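Mannitol dehydrogenase (PDB 1LJ8) binds NAD and probably catalyses the reversible, NAD-dependent oxidation of mannitol to fructose. Local coordinates at residues 38-43 against 231-236; 83-88 against 254-259; 45-50 against 97-102; 227-232 against 262-267. All coordinates share one frame; numbering follows the deposited sequence.

Contact 1. Residues 38-43 against 231-236. With NAD (nicotinamide-adenine-dinucleotide), chain B.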
# COMPACT_ATOMS: atom_id res chain seq x y z
N HIS A 38 -1.09 -0.70 8.10
CA HIS A 38 -0.48 0.02 9.22
C HIS A 38 -0.53 -0.82 10.48
O HIS A 38 0.44 -0.89 11.24
CB HIS A 38 -1.26 1.33 9.51
CG HIS A 38 -0.89 1.94 10.83
ND1 HIS A 38 0.36 2.51 11.04
CD2 HIS A 38 -1.54 1.99 12.01
CE1 HIS A 38 0.45 2.88 12.31
NE2 HIS A 38 -0.69 2.58 12.92
N ARG A 39 -1.67 -1.45 10.71
CA ARG A 39 -1.85 -2.23 11.92
C ARG A 39 -1.02 -3.51 11.96
O ARG A 39 -0.57 -3.92 13.05
CB ARG A 39 -3.35 -2.59 12.08
CG ARG A 39 -4.22 -1.29 12.20
CD ARG A 39 -5.61 -1.67 12.72
NE ARG A 39 -6.31 -2.50 11.72
CZ ARG A 39 -7.25 -3.40 12.02
NH1 ARG A 39 -7.60 -3.58 13.30
NH2 ARG A 39 -7.83 -4.13 11.05
N ALA A 40 -0.84 -4.14 10.81
CA ALA A 40 -0.08 -5.41 10.76
C ALA A 40 1.42 -5.19 10.71
O ALA A 40 2.19 -6.16 10.90
CB ALA A 40 -0.49 -6.20 9.49
N HIS A 41 1.83 -3.96 10.46
CA HIS A 41 3.25 -3.67 10.25
C HIS A 41 3.78 -2.63 11.21
O HIS A 41 4.40 -3.00 12.19
CB HIS A 41 3.41 -3.25 8.76
CG HIS A 41 4.83 -3.09 8.31
ND1 HIS A 41 5.48 -1.88 8.34
CD2 HIS A 41 5.73 -3.99 7.82
CE1 HIS A 41 6.72 -2.03 7.89
NE2 HIS A 41 6.89 -3.31 7.57
N GLN A 42 3.55 -1.34 10.98
CA GLN A 42 4.09 -0.37 11.94
C GLN A 42 3.54 -0.51 13.36
O GLN A 42 4.30 -0.42 14.34
CB GLN A 42 3.83 1.09 11.49
CG GLN A 42 4.39 1.43 10.08
CD GLN A 42 3.30 1.28 9.03
OE1 GLN A 42 2.33 2.05 9.03
NE2 GLN A 42 3.46 0.30 8.14
N ALA A 43 2.22 -0.71 13.51
CA ALA A 43 1.69 -0.84 14.88
C ALA A 43 2.21 -2.16 15.51
O ALA A 43 2.43 -2.25 16.73
CB ALA A 43 0.15 -0.82 14.86
N ARG A 231 4.56 -6.80 4.11
CA ARG A 231 3.77 -7.77 4.90
C ARG A 231 2.41 -7.85 4.24
O ARG A 231 1.64 -6.89 4.27
CB ARG A 231 3.61 -7.40 6.39
CG ARG A 231 2.88 -8.57 7.12
CD ARG A 231 2.79 -8.34 8.63
NE ARG A 231 2.97 -9.65 9.28
CZ ARG A 231 3.08 -9.84 10.58
NH1 ARG A 231 3.01 -8.81 11.42
NH2 ARG A 231 3.38 -11.07 11.04
N ILE A 232 2.13 -8.99 3.60
CA ILE A 232 0.85 -9.19 2.89
C ILE A 232 -0.27 -9.14 3.92
O ILE A 232 -0.33 -9.93 4.87
CB ILE A 232 0.87 -10.50 2.09
CG1 ILE A 232 1.87 -10.35 0.91
CG2 ILE A 232 -0.52 -10.79 1.53
CD1 ILE A 232 2.30 -11.77 0.33
N THR A 233 -1.19 -8.21 3.67
CA THR A 233 -2.27 -7.95 4.63
C THR A 233 -3.60 -7.87 3.89
O THR A 233 -3.98 -6.84 3.32
CB THR A 233 -1.96 -6.60 5.39
OG1 THR A 233 -0.66 -6.69 6.04
CG2 THR A 233 -3.08 -6.31 6.46
N PRO A 234 -4.32 -8.97 3.86
CA PRO A 234 -5.62 -9.00 3.17
C PRO A 234 -6.65 -8.05 3.86
O PRO A 234 -6.39 -7.55 4.98
CB PRO A 234 -6.09 -10.45 3.37
CG PRO A 234 -4.77 -11.25 3.52
CD PRO A 234 -3.90 -10.32 4.35
N MSE A 235 -7.80 -7.88 3.21
CA MSE A 235 -8.91 -7.13 3.79
C MSE A 235 -9.56 -8.06 4.81
O MSE A 235 -9.55 -9.29 4.65
CB MSE A 235 -9.97 -6.76 2.73
CG MSE A 235 -9.38 -6.02 1.55
SE MSE A 235 -10.85 -5.52 0.35
CE MSE A 235 -11.30 -7.33 -0.29
N THR A 236 -10.07 -7.49 5.90
CA THR A 236 -10.71 -8.32 6.89
C THR A 236 -12.15 -8.53 6.42
O THR A 236 -13.02 -7.73 6.65
CB THR A 236 -10.69 -7.65 8.27
OG1 THR A 236 -9.32 -7.64 8.73
CG2 THR A 236 -11.58 -8.43 9.29
PA NAD B . -6.93 -0.21 3.51
O1A NAD B . -7.89 -0.14 2.44
O2A NAD B . -7.10 -1.08 4.70
O5B NAD B . -6.68 1.25 4.11
C5B NAD B . -6.31 2.35 3.22
C4B NAD B . -6.32 3.53 4.21
O4B NAD B . -5.91 4.73 3.44
C3B NAD B . -7.73 3.95 4.75
O3B NAD B . -7.52 4.42 6.10
C2B NAD B . -8.16 5.07 3.78
O2B NAD B . -9.14 5.94 4.33
C1B NAD B . -6.84 5.80 3.60
N9A NAD B . -6.75 6.61 2.43
C8A NAD B . -7.05 6.36 1.11
N7A NAD B . -6.78 7.37 0.32
C5A NAD B . -6.28 8.34 1.18
C6A NAD B . -5.82 9.63 0.89
N6A NAD B . -5.75 10.18 -0.32
N1A NAD B . -5.38 10.41 1.95
C2A NAD B . -5.39 9.93 3.26
N3A NAD B . -5.82 8.65 3.57
C4A NAD B . -6.27 7.90 2.48
O3 NAD B . -5.54 -0.53 2.81
PN NAD B . -4.21 -1.24 3.36
O1N NAD B . -4.27 -2.67 3.06
O2N NAD B . -4.06 -0.85 4.76
O5D NAD B . -3.09 -0.64 2.42
C5D NAD B . -2.82 0.75 2.54
C4D NAD B . -1.53 0.96 1.88
O4D NAD B . -0.41 0.40 2.59
C3D NAD B . -1.36 0.48 0.40
O3D NAD B . -2.01 1.34 -0.53
C2D NAD B . 0.14 0.34 0.24
O2D NAD B . 0.74 1.55 -0.18
C1D NAD B . 0.60 -0.09 1.66
N1N NAD B . 0.82 -1.53 1.83
C2N NAD B . -0.20 -2.50 1.93
C3N NAD B . 0.17 -3.82 1.99
C7N NAD B . -0.93 -4.89 2.06
O7N NAD B . -0.58 -6.07 1.90
N7N NAD B . -2.20 -4.56 2.21
C4N NAD B . 1.60 -4.22 1.91
C5N NAD B . 2.59 -3.20 1.84
C6N NAD B . 2.22 -1.82 1.79
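At the nicotinamide end of the NAD pocket of the Rossmann domain, A40, at the close of helix 36-40, meets R231 and T233 from the loop that follows strand 227-230. R231 NH1 donates to A40 O over 2.8 Å, with A40 O in the guanidinium plane and the donor in the carbonyl plane. The A40 methyl group fits against T233: its CB lies 3.5 Å from T233 OG1 and 4.0 Å from T233 CG2. T233 sets OG1 beside its own backbone N (chi1 -57°), and from there the hydroxyl donates to R231 O from above that carbonyl's plane, 2.9 Å away, tying T233 to the residue two before it. The backbone of the same residue holds the cofactor. T233 N gives a hydrogen bond to the carboxamide oxygen NAD O7N (2.8 Å), and NAD N7N returns one to T233 O (3.1 Å), a two-point grip that fixes how the carboxamide is turned. H41 touches R231 more loosely, its ring edge facing R231 CB. Beyond the contact, G36 and F37 at the start of the same helix bind NAD, H41 NE2 donates to Q263 O of strand 263-266, and A40 and T233 both pack on V256 of strand 256-258.

Contact 2. Residues 83-88 against 254-259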
# COMPACT_ATOMS: atom_id res chain seq x y z
N PHE A 83 -6.92 -4.38 19.13
CA PHE A 83 -7.38 -5.15 17.98
C PHE A 83 -6.50 -6.38 17.93
O PHE A 83 -5.39 -6.36 18.48
CB PHE A 83 -7.31 -4.36 16.65
CG PHE A 83 -5.93 -3.89 16.27
CD1 PHE A 83 -5.11 -4.71 15.46
CD2 PHE A 83 -5.44 -2.68 16.73
CE1 PHE A 83 -3.80 -4.31 15.13
CE2 PHE A 83 -4.13 -2.25 16.41
CZ PHE A 83 -3.30 -3.08 15.60
N THR A 84 -7.00 -7.42 17.28
CA THR A 84 -6.27 -8.68 17.19
C THR A 84 -5.47 -8.74 15.89
O THR A 84 -6.01 -8.45 14.79
CB THR A 84 -7.25 -9.90 17.17
OG1 THR A 84 -8.23 -9.77 18.23
CG2 THR A 84 -6.49 -11.21 17.38
N LEU A 85 -4.22 -9.15 16.01
CA LEU A 85 -3.37 -9.41 14.86
C LEU A 85 -3.46 -10.94 14.72
O LEU A 85 -3.07 -11.68 15.62
CB LEU A 85 -1.95 -8.96 15.12
CG LEU A 85 -1.09 -9.19 13.86
CD1 LEU A 85 -0.22 -7.99 13.58
CD2 LEU A 85 -0.27 -10.41 14.08
N TYR A 86 -3.98 -11.41 13.59
CA TYR A 86 -4.22 -12.84 13.38
C TYR A 86 -3.36 -13.28 12.20
O TYR A 86 -3.73 -13.04 11.03
CB TYR A 86 -5.71 -13.01 13.10
CG TYR A 86 -6.26 -14.43 12.94
CD1 TYR A 86 -5.56 -15.53 13.43
CD2 TYR A 86 -7.50 -14.63 12.34
CE1 TYR A 86 -6.12 -16.86 13.32
CE2 TYR A 86 -8.06 -15.94 12.24
CZ TYR A 86 -7.36 -17.03 12.74
OH TYR A 86 -7.92 -18.29 12.69
N GLU A 87 -2.24 -13.93 12.50
CA GLU A 87 -1.32 -14.40 11.45
C GLU A 87 -1.84 -15.69 10.84
O GLU A 87 -2.28 -16.57 11.55
CB GLU A 87 0.10 -14.63 12.03
CG GLU A 87 0.80 -13.34 12.53
CD GLU A 87 2.17 -13.61 13.14
OE1 GLU A 87 2.42 -14.79 13.47
OE2 GLU A 87 2.97 -12.63 13.29
N LEU A 88 -1.83 -15.78 9.51
CA LEU A 88 -2.32 -16.97 8.83
C LEU A 88 -1.25 -17.48 7.86
O LEU A 88 -0.76 -16.72 7.04
CB LEU A 88 -3.60 -16.64 8.07
CG LEU A 88 -4.79 -16.14 8.91
CD1 LEU A 88 -5.82 -15.44 7.99
CD2 LEU A 88 -5.39 -17.31 9.65
N TRP A 254 -13.00 -5.85 14.22
CA TRP A 254 -12.10 -5.54 13.08
C TRP A 254 -10.67 -5.98 13.35
O TRP A 254 -9.77 -5.17 13.60
CB TRP A 254 -12.14 -4.02 12.77
CG TRP A 254 -11.46 -3.57 11.47
CD1 TRP A 254 -11.51 -4.20 10.26
CD2 TRP A 254 -10.63 -2.43 11.30
NE1 TRP A 254 -10.72 -3.51 9.34
CE2 TRP A 254 -10.18 -2.42 9.97
CE3 TRP A 254 -10.20 -1.41 12.17
CZ2 TRP A 254 -9.31 -1.42 9.47
CZ3 TRP A 254 -9.34 -0.43 11.69
CH2 TRP A 254 -8.90 -0.45 10.35
N PRO A 255 -10.46 -7.28 13.32
CA PRO A 255 -9.09 -7.75 13.55
C PRO A 255 -8.28 -7.47 12.26
O PRO A 255 -8.87 -7.09 11.24
CB PRO A 255 -9.26 -9.25 13.77
CG PRO A 255 -10.46 -9.61 12.89
CD PRO A 255 -11.41 -8.39 13.09
N VAL A 256 -6.97 -7.61 12.32
CA VAL A 256 -6.16 -7.46 11.09
C VAL A 256 -5.57 -8.85 10.82
O VAL A 256 -5.13 -9.53 11.76
CB VAL A 256 -5.02 -6.41 11.21
CG1 VAL A 256 -3.95 -6.81 12.28
CG2 VAL A 256 -4.33 -6.26 9.80
N VAL A 257 -5.66 -9.32 9.58
CA VAL A 257 -5.10 -10.63 9.24
C VAL A 257 -3.87 -10.38 8.36
O VAL A 257 -3.84 -9.41 7.58
CB VAL A 257 -6.12 -11.53 8.46
CG1 VAL A 257 -7.25 -11.97 9.42
CG2 VAL A 257 -6.70 -10.80 7.27
N CYS A 258 -2.86 -11.25 8.47
CA CYS A 258 -1.63 -11.01 7.70
C CYS A 258 -0.80 -12.28 7.70
O CYS A 258 -1.06 -13.20 8.49
CB CYS A 258 -0.80 -9.89 8.37
SG CYS A 258 -0.42 -10.16 10.16
N GLU A 259 0.15 -12.36 6.76
CA GLU A 259 1.03 -13.52 6.69
C GLU A 259 2.07 -13.45 7.81
O GLU A 259 2.29 -12.42 8.40
CB GLU A 259 1.78 -13.54 5.35
CG GLU A 259 2.62 -12.31 5.18
CD GLU A 259 3.52 -12.31 3.94
OE1 GLU A 259 3.88 -11.20 3.52
OE2 GLU A 259 3.90 -13.39 3.41
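Strands 83-87 and 256-258 pair in parallel, L85 beside V256, Y86 beside V257 and E87 beside C258, at one edge of the large mixed sheet of the Rossmann domain. Four backbone hydrogen bonds join them. V256 N donates to T84 O (2.8 Å), and V256 O in turn receives Y86 N (2.9 Å). Farther on, C258 N reaches Y86 O in a longer bond of 3.2 Å, and L88 N ends the ladder on C258 O (2.9 Å). Just before the short strand, the carbonyls take donors from other segments: W254 O accepts R39 NH1, and P255 O accepts T236 OG1. The buried acids are also matched. E87 uses OE2 for a salt bridge to R231 and OE1 for the backbone N of E95, while E259 OE1 meets both I232 N and R361. T84 OG1 pairs with D252. Apolar groups fill in between: F83 CE1 presents its ring edge to V256 CG1 at 3.8 Å, and L88 CD1 packs on V257 CB. C258 SG, placed between its backbone N and carbonyl carbon (chi1 54°), rests 3.9 Å from L85 CG.

Contact 3. Residues 45-50 against 97-102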
# COMPACT_ATOMS: atom_id res chain seq x y z
N TYR A 45 5.24 -3.68 14.96
CA TYR A 45 6.61 -3.52 15.49
C TYR A 45 6.64 -2.61 16.71
O TYR A 45 7.41 -2.82 17.63
CB TYR A 45 7.53 -2.94 14.42
CG TYR A 45 7.99 -3.93 13.37
CD1 TYR A 45 7.54 -3.83 12.05
CD2 TYR A 45 8.96 -4.90 13.67
CE1 TYR A 45 8.04 -4.67 11.05
CE2 TYR A 45 9.49 -5.71 12.69
CZ TYR A 45 9.02 -5.59 11.37
OH TYR A 45 9.53 -6.39 10.37
N THR A 46 5.82 -1.57 16.72
CA THR A 46 5.82 -0.67 17.86
C THR A 46 5.31 -1.38 19.12
O THR A 46 5.85 -1.20 20.20
CB THR A 46 4.98 0.58 17.53
OG1 THR A 46 5.51 1.17 16.32
CG2 THR A 46 5.08 1.57 18.69
N ASP A 47 4.31 -2.24 18.96
CA ASP A 47 3.75 -3.01 20.07
C ASP A 47 4.83 -4.00 20.53
O ASP A 47 5.04 -4.18 21.75
CB ASP A 47 2.48 -3.76 19.58
CG ASP A 47 1.94 -4.75 20.61
OD1 ASP A 47 1.13 -4.32 21.46
OD2 ASP A 47 2.30 -5.97 20.56
N ALA A 48 5.56 -4.59 19.58
CA ALA A 48 6.62 -5.56 19.94
C ALA A 48 7.70 -4.86 20.80
O ALA A 48 8.22 -5.45 21.77
CB ALA A 48 7.26 -6.18 18.67
N LEU A 49 8.04 -3.62 20.46
CA LEU A 49 9.06 -2.86 21.22
C LEU A 49 8.54 -2.60 22.64
O LEU A 49 9.27 -2.76 23.63
CB LEU A 49 9.34 -1.49 20.57
CG LEU A 49 10.39 -0.59 21.28
CD1 LEU A 49 11.77 -1.27 21.27
CD2 LEU A 49 10.50 0.70 20.52
N MSE A 50 7.29 -2.17 22.73
CA MSE A 50 6.66 -1.89 24.04
C MSE A 50 6.66 -3.13 24.90
O MSE A 50 6.84 -3.03 26.12
CB MSE A 50 5.21 -1.36 23.83
CG MSE A 50 5.26 0.03 23.25
SE MSE A 50 3.39 0.57 23.03
CE MSE A 50 3.63 2.21 22.25
N ARG A 97 -2.44 -12.40 18.50
CA ARG A 97 -1.96 -11.46 19.48
C ARG A 97 -2.80 -10.19 19.53
O ARG A 97 -3.17 -9.67 18.48
CB ARG A 97 -0.53 -11.07 19.09
CG ARG A 97 0.07 -9.91 19.87
CD ARG A 97 1.53 -9.62 19.37
NE ARG A 97 2.43 -10.72 19.74
CZ ARG A 97 2.87 -10.94 20.98
NH1 ARG A 97 2.52 -10.16 22.00
NH2 ARG A 97 3.63 -12.02 21.22
N VAL A 98 -3.10 -9.73 20.74
CA VAL A 98 -3.81 -8.48 20.89
C VAL A 98 -2.76 -7.34 20.86
O VAL A 98 -1.77 -7.38 21.60
CB VAL A 98 -4.59 -8.44 22.23
CG1 VAL A 98 -5.11 -7.02 22.45
CG2 VAL A 98 -5.77 -9.44 22.14
N ILE A 99 -2.97 -6.33 20.01
CA ILE A 99 -2.04 -5.23 19.83
C ILE A 99 -2.56 -4.02 20.60
O ILE A 99 -3.74 -3.66 20.45
CB ILE A 99 -1.93 -4.86 18.32
CG1 ILE A 99 -1.39 -6.08 17.54
CG2 ILE A 99 -1.01 -3.63 18.15
CD1 ILE A 99 0.11 -6.46 17.89
N GLY A 100 -1.69 -3.38 21.39
CA GLY A 100 -2.11 -2.22 22.17
C GLY A 100 -1.38 -0.93 21.87
O GLY A 100 -1.51 0.05 22.62
N SER A 101 -0.65 -0.88 20.75
CA SER A 101 0.13 0.32 20.42
C SER A 101 -0.63 1.51 19.82
O SER A 101 -0.05 2.58 19.67
CB SER A 101 1.27 -0.09 19.49
OG SER A 101 0.71 -0.75 18.37
N ILE A 102 -1.92 1.32 19.48
CA ILE A 102 -2.71 2.45 18.97
C ILE A 102 -3.61 2.81 20.16
O ILE A 102 -4.33 1.94 20.70
CB ILE A 102 -3.58 2.04 17.76
CG1 ILE A 102 -2.66 1.71 16.57
CG2 ILE A 102 -4.57 3.21 17.38
CD1 ILE A 102 -3.43 1.22 15.32
O HOH W 1 1.06 -7.66 22.22
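D47 carries the polar part of this contact, reaching from helix 42-50 to the break in strand 96-107. Its CG stands opposite the backbone N (chi1 171°), which carries the carboxylate across to the strand, where OD1 accepts the backbone N-H of G100 at 3.0 Å. The bond is almost straight at the hydrogen (177°), although the donor comes from above the carboxylate plane. OD1 has a second partner in Y20 OH. S101 OG is bonded to A43 O, one turn before D47 in the helix. The other carboxylate oxygen works through water: one molecule donates to D47 OD2 (2.7 Å) and to V98 O (2.9 Å) while accepting from R97 NH1 (2.9 Å). D47 OD2 and R97 NH1 themselves stay too far apart for a salt bridge, and R97 NE pairs instead with E95. Van der Waals contacts accompany these bonds. I99 CD1 lies beside the carboxylate, 3.5 Å from D47 OD2, and I99 CG2 rests against D47 CB. Separately, the selenium of selenomethionine M50 lies 4.2 Å from S101 CB. An alanine at D47 is likely to leave the G100 N-H without its acceptor and the bridging water without its carboxylate. The short helix and strand segments cross at 96°. Helix 42-50 lies in the connection between the parallel neighbours 27-32 and 59-64, a beta-alpha-beta crossover of the Rossmann fold, and here meets strand 96-107, next to 59-64 in the sheet.

Contact 4. Residues 227-232 against 262-267. With NAD (nicotinamide-adenine-dinucleotide), chain B.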
# COMPACT_ATOMS: atom_id res chain seq x y z
N ALA A 227 11.69 3.86 2.61
CA ALA A 227 11.62 2.55 3.27
C ALA A 227 11.13 1.48 2.33
O ALA A 227 10.46 1.75 1.35
CB ALA A 227 10.62 2.60 4.50
N MSE A 228 11.48 0.24 2.68
CA MSE A 228 10.92 -0.89 2.02
C MSE A 228 10.02 -1.50 3.11
O MSE A 228 10.53 -1.87 4.18
CB MSE A 228 11.96 -1.92 1.68
CG MSE A 228 11.32 -2.84 0.72
SE MSE A 228 10.99 -4.42 1.60
CE MSE A 228 12.50 -4.85 0.70
N VAL A 229 8.71 -1.58 2.87
CA VAL A 229 7.79 -2.12 3.87
C VAL A 229 7.14 -3.34 3.27
O VAL A 229 6.67 -3.30 2.12
CB VAL A 229 6.75 -1.04 4.28
CG1 VAL A 229 7.55 0.17 4.90
CG2 VAL A 229 5.90 -0.60 3.07
N ASP A 230 7.10 -4.45 4.02
CA ASP A 230 6.59 -5.66 3.39
C ASP A 230 5.84 -6.56 4.37
O ASP A 230 6.43 -6.99 5.35
CB ASP A 230 7.82 -6.42 2.83
CG ASP A 230 7.44 -7.53 1.83
OD1 ASP A 230 6.26 -7.66 1.53
OD2 ASP A 230 8.34 -8.27 1.33
N ARG A 231 4.56 -6.80 4.11
CA ARG A 231 3.77 -7.77 4.90
C ARG A 231 2.41 -7.85 4.24
O ARG A 231 1.64 -6.89 4.27
CB ARG A 231 3.61 -7.40 6.39
CG ARG A 231 2.88 -8.57 7.12
CD ARG A 231 2.79 -8.34 8.63
NE ARG A 231 2.97 -9.65 9.28
CZ ARG A 231 3.08 -9.84 10.58
NH1 ARG A 231 3.01 -8.81 11.42
NH2 ARG A 231 3.38 -11.07 11.04
N ILE A 232 2.13 -8.99 3.60
CA ILE A 232 0.85 -9.19 2.89
C ILE A 232 -0.27 -9.14 3.92
O ILE A 232 -0.33 -9.93 4.87
CB ILE A 232 0.87 -10.50 2.09
CG1 ILE A 232 1.87 -10.35 0.91
CG2 ILE A 232 -0.52 -10.79 1.53
CD1 ILE A 232 2.30 -11.77 0.33
N VAL A 262 7.30 -10.76 7.69
CA VAL A 262 7.21 -9.30 7.87
C VAL A 262 8.63 -8.72 7.83
O VAL A 262 9.59 -9.28 8.38
CB VAL A 262 6.49 -8.95 9.22
CG1 VAL A 262 7.22 -9.53 10.41
CG2 VAL A 262 6.30 -7.41 9.34
N GLN A 263 8.77 -7.59 7.15
CA GLN A 263 10.09 -6.98 7.07
C GLN A 263 9.93 -5.46 6.95
O GLN A 263 8.94 -4.97 6.41
CB GLN A 263 10.86 -7.54 5.84
CG GLN A 263 12.28 -6.99 5.73
CD GLN A 263 13.11 -7.76 4.69
OE1 GLN A 263 12.56 -8.30 3.73
NE2 GLN A 263 14.44 -7.76 4.85
N TRP A 264 10.91 -4.73 7.46
CA TRP A 264 10.88 -3.26 7.38
C TRP A 264 12.36 -2.84 7.29
O TRP A 264 13.12 -3.12 8.21
CB TRP A 264 10.29 -2.69 8.67
CG TRP A 264 9.93 -1.23 8.63
CD1 TRP A 264 10.12 -0.36 7.59
CD2 TRP A 264 9.30 -0.49 9.67
NE1 TRP A 264 9.62 0.90 7.93
CE2 TRP A 264 9.11 0.84 9.20
CE3 TRP A 264 8.85 -0.82 10.97
CZ2 TRP A 264 8.50 1.83 9.98
CZ3 TRP A 264 8.24 0.17 11.75
CH2 TRP A 264 8.07 1.49 11.25
N VAL A 265 12.74 -2.21 6.19
CA VAL A 265 14.09 -1.69 6.09
C VAL A 265 13.88 -0.17 5.91
O VAL A 265 13.14 0.25 5.02
CB VAL A 265 14.83 -2.24 4.89
CG1 VAL A 265 16.30 -1.70 4.98
CG2 VAL A 265 14.81 -3.79 4.91
N LEU A 266 14.49 0.61 6.79
CA LEU A 266 14.32 2.07 6.83
C LEU A 266 15.63 2.82 6.70
O LEU A 266 16.67 2.35 7.15
CB LEU A 266 13.77 2.51 8.23
CG LEU A 266 12.38 2.96 8.62
CD1 LEU A 266 12.26 3.12 10.14
CD2 LEU A 266 12.05 4.24 7.89
N GLU A 267 15.54 4.03 6.17
CA GLU A 267 16.69 4.92 6.17
C GLU A 267 16.58 5.67 7.52
O GLU A 267 15.49 6.13 7.89
CB GLU A 267 16.63 5.89 5.00
CG GLU A 267 16.89 5.16 3.69
CD GLU A 267 16.70 6.03 2.48
OE1 GLU A 267 16.16 7.19 2.60
OE2 GLU A 267 17.09 5.53 1.41
PA NAD B . -6.93 -0.21 3.51
O1A NAD B . -7.89 -0.14 2.44
O2A NAD B . -7.10 -1.08 4.70
O5B NAD B . -6.68 1.25 4.11
C5B NAD B . -6.31 2.35 3.22
C4B NAD B . -6.32 3.53 4.21
O4B NAD B . -5.91 4.73 3.44
C3B NAD B . -7.73 3.95 4.75
O3B NAD B . -7.52 4.42 6.10
C2B NAD B . -8.16 5.07 3.78
O2B NAD B . -9.14 5.94 4.33
C1B NAD B . -6.84 5.80 3.60
N9A NAD B . -6.75 6.61 2.43
C8A NAD B . -7.05 6.36 1.11
N7A NAD B . -6.78 7.37 0.32
C5A NAD B . -6.28 8.34 1.18
C6A NAD B . -5.82 9.63 0.89
N6A NAD B . -5.75 10.18 -0.32
N1A NAD B . -5.38 10.41 1.95
C2A NAD B . -5.39 9.93 3.26
N3A NAD B . -5.82 8.65 3.57
C4A NAD B . -6.27 7.90 2.48
O3 NAD B . -5.54 -0.53 2.81
PN NAD B . -4.21 -1.24 3.36
O1N NAD B . -4.27 -2.67 3.06
O2N NAD B . -4.06 -0.85 4.76
O5D NAD B . -3.09 -0.64 2.42
C5D NAD B . -2.82 0.75 2.54
C4D NAD B . -1.53 0.96 1.88
O4D NAD B . -0.41 0.40 2.59
C3D NAD B . -1.36 0.48 0.40
O3D NAD B . -2.01 1.34 -0.53
C2D NAD B . 0.14 0.34 0.24
O2D NAD B . 0.74 1.55 -0.18
C1D NAD B . 0.60 -0.09 1.66
N1N NAD B . 0.82 -1.53 1.83
C2N NAD B . -0.20 -2.50 1.93
C3N NAD B . 0.17 -3.82 1.99
C7N NAD B . -0.93 -4.89 2.06
O7N NAD B . -0.58 -6.07 1.90
N7N NAD B . -2.20 -4.56 2.21
C4N NAD B . 1.60 -4.22 1.91
C5N NAD B . 2.59 -3.20 1.84
C6N NAD B . 2.22 -1.82 1.79
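R231 swings its CG to the side opposite the backbone N (chi1 -175°) and bends farther out, at CD, so that the guanidinium lies flat against V262, whose CB sits over one face 3.6 Å from R231 NE. V262 CG2 reaches back to R231 CD at 3.7 Å. W264 adopts a similar first torsion (-168°), which brings the pyrrole side of its indole beside V229: W264 NE1 is 3.7 Å from V229 CG1, and A227 CB meets the ring at its edge, in plane. The backbones run antiparallel (174° between the short strands), with M228/V265 and D230/Q263 as hydrogen-bonded pairs. M228 N donates to V265 O (2.9 Å) and V265 N to M228 O (3.0 Å). R231 NE donates to E259 O and NH2 pairs with E87, so hydrogen bonds and V262 together fix the guanidinium. A leucine in place of R231 would probably leave the E87 carboxylate without its charged mate, E259 O without this donor and V262 without its flat cover. V229 CG2 lies 4.1 Å from NAD C6N, so strand 227-230 borders the nicotinamide, and R231 and I232 belong to the NAD pocket. M228 and D230 face helix 289-313, V229 and R231 pack on F37 of helix 36-40, V262 touches Y44 and Y45 of helix 42-50, and strand 263-266 is the middle one of a small sheet completed by strand 283-284.

How the contacts relate
From the N terminus, the chain passes through 38-43 and 45-50 before contact 3 closes the first loop at 97-102, joining an early helix to the large sheet. Contact 1, reached at 231-236, spans that whole loop and brings the start of the domain to the nicotinamide. Contact 2 opens at 83-88, within both spans, and closes at 254-259, so it crosses contacts 1 and 3. Contact 4 opens at 227-232, after contact 3 is complete, and closes last, at 262-267; it crosses contact 2 and shares R231 and I232 with contact 1. R231 takes part in contacts 1 and 4 and pairs with contact 2, and so joins the large sheet, the small sheet and the NAD pocket.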